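Local coordinates for protein acyl-CoA thioesterase II TesB2 (Mycobacterium marinum, PDB 3U0A) that probably hydrolyses fatty acyl-CoA thioesters to free fatty acids and CoA, as a double hot-dog enzyme of the C/M/P thioester hydrolase family, at residues Gln148-Val154 with Met196-Thr200. Sequence-based numbering, arbitrary orientation.
Sequences QFEEWDV and MSDLT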
# COMPACT_ATOMS: atom_id res chain seq x y z
N GLN A 148 18.26 6.40 -19.03
CA GLN A 148 17.06 7.00 -18.38
C GLN A 148 17.35 7.69 -17.01
O GLN A 148 16.50 8.42 -16.49
CB GLN A 148 15.92 5.93 -18.27
CG GLN A 148 15.95 4.95 -17.07
CD GLN A 148 16.67 3.62 -17.35
OE1 GLN A 148 17.43 3.49 -18.32
NE2 GLN A 148 16.44 2.62 -16.48
N PHE A 149 18.54 7.46 -16.44
CA PHE A 149 18.98 8.05 -15.18
C PHE A 149 19.93 9.24 -15.40
O PHE A 149 20.49 9.77 -14.46
CB PHE A 149 19.66 6.98 -14.32
CG PHE A 149 18.71 5.93 -13.82
CD1 PHE A 149 17.81 6.22 -12.80
CD2 PHE A 149 18.71 4.65 -14.37
CE1 PHE A 149 16.93 5.26 -12.33
CE2 PHE A 149 17.82 3.68 -13.91
CZ PHE A 149 16.92 4.00 -12.89
N GLU A 150 20.09 9.64 -16.65
CA GLU A 150 20.86 10.83 -17.07
C GLU A 150 20.64 12.14 -16.26
O GLU A 150 21.61 12.85 -15.99
CB GLU A 150 20.55 11.10 -18.55
CG GLU A 150 21.49 12.05 -19.29
CD GLU A 150 20.84 12.61 -20.55
OE1 GLU A 150 19.87 12.00 -21.07
OE2 GLU A 150 21.30 13.68 -21.04
N GLU A 151 19.38 12.47 -15.93
CA GLU A 151 19.05 13.68 -15.11
C GLU A 151 19.47 13.53 -13.66
O GLU A 151 19.51 14.52 -12.93
CB GLU A 151 17.54 13.92 -15.06
CG GLU A 151 16.86 14.44 -16.31
CD GLU A 151 15.34 14.56 -16.11
OE1 GLU A 151 14.88 15.57 -15.49
OE2 GLU A 151 14.61 13.62 -16.55
N TRP A 152 19.77 12.30 -13.26
CA TRP A 152 19.90 11.93 -11.86
C TRP A 152 21.27 11.42 -11.52
O TRP A 152 21.99 10.88 -12.33
CB TRP A 152 18.90 10.82 -11.52
CG TRP A 152 17.48 11.17 -11.83
CD1 TRP A 152 16.79 10.96 -13.01
CD2 TRP A 152 16.51 11.78 -10.93
NE1 TRP A 152 15.50 11.40 -12.89
CE2 TRP A 152 15.29 11.91 -11.67
CE3 TRP A 152 16.57 12.23 -9.64
CZ2 TRP A 152 14.15 12.46 -11.12
CZ3 TRP A 152 15.43 12.79 -9.08
CH2 TRP A 152 14.24 12.90 -9.80
N ASP A 153 21.58 11.61 -10.25
CA ASP A 153 22.69 11.05 -9.58
C ASP A 153 22.18 9.88 -8.79
O ASP A 153 21.27 10.02 -7.99
CB ASP A 153 23.22 12.07 -8.60
CG ASP A 153 24.52 12.61 -8.99
OD1 ASP A 153 25.52 12.12 -8.41
OD2 ASP A 153 24.57 13.50 -9.88
N VAL A 154 22.80 8.72 -8.98
CA VAL A 154 22.30 7.51 -8.33
C VAL A 154 23.46 6.73 -7.76
O VAL A 154 24.41 6.45 -8.46
CB VAL A 154 21.53 6.65 -9.33
CG1 VAL A 154 20.80 5.55 -8.59
CG2 VAL A 154 20.58 7.53 -10.15
N MET A 196 10.99 8.07 -9.65
CA MET A 196 12.23 7.31 -9.38
C MET A 196 11.98 6.01 -8.63
O MET A 196 12.66 5.02 -8.90
CB MET A 196 13.26 8.14 -8.65
CG MET A 196 13.92 9.16 -9.55
SD MET A 196 15.14 8.43 -10.65
CE MET A 196 16.44 7.95 -9.49
N SER A 197 10.99 6.00 -7.72
CA SER A 197 10.60 4.76 -7.03
C SER A 197 10.02 3.75 -8.04
O SER A 197 10.43 2.60 -8.09
CB SER A 197 9.61 5.00 -5.89
OG SER A 197 9.02 3.80 -5.42
N ASP A 198 9.11 4.20 -8.87
CA ASP A 198 8.63 3.33 -9.92
C ASP A 198 9.74 2.75 -10.83
O ASP A 198 9.53 1.70 -11.42
CB ASP A 198 7.53 4.03 -10.75
CG ASP A 198 6.18 4.04 -10.04
OD1 ASP A 198 6.02 3.25 -9.08
OD2 ASP A 198 5.31 4.84 -10.42
N LEU A 199 10.90 3.43 -10.94
CA LEU A 199 12.04 2.92 -11.73
C LEU A 199 12.95 2.03 -10.95
O LEU A 199 13.64 1.23 -11.54
CB LEU A 199 12.92 4.04 -12.31
CG LEU A 199 12.25 5.05 -13.23
CD1 LEU A 199 13.26 5.92 -13.96
CD2 LEU A 199 11.31 4.37 -14.22
N THR A 200 12.98 2.17 -9.62
CA THR A 200 14.06 1.56 -8.81
C THR A 200 13.68 0.58 -7.73
O THR A 200 14.49 -0.24 -7.41
CB THR A 200 14.92 2.63 -8.13
OG1 THR A 200 14.12 3.32 -7.15
CG2 THR A 200 15.44 3.59 -9.16
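In the C-terminal hot-dog-family part of the chain, M196, near the C-terminal end of the long helix 186-200, is held between two aromatic side chains: W152, the first residue of strand 152-156, and F149 in the turn before it. This type I turn from F149 to W152, closed by the hydrogen bond from W152 N to F149 O, brings both rings to the helix. In the methionine chain chi2 (-76°) lays the sulfur on one face of the indole, and chi3 (-69°) turns the methyl to the phenyl. M196 SD sits squarely over the five-membered ring of W152, 3.5 Å from its centroid, a Met-aromatic contact, while M196 CG makes a CH-pi contact 3.6 Å from the centroid of the six-membered ring. M196 CE meets F149 CE1 at the ring edge, 3.9 Å away. M196 SD also lies 5.2 Å from the F149 ring centroid, a second Met-aromatic contact, at the edge. V154 CG2 also approaches M196 CE. F149 CE1 touches T200 CG2 as well (3.9 Å), and the neighbouring F149 CZ comes within 4.0 Å of L199 CB. In T200, chi1 (66°) sets CG2 beside the backbone N, on the phenyl side, while T200 OG1 donates to M196 O at 2.8 Å. Q148 CG lies over one face of the F149 ring, offset to its rim. M196 also packs on F176 and V154 on V174, both of the adjoining strand 171-178, whose end supplies H178 edge-to-face to W152; T200 reaches strand 237-247 at Y239 and Q241.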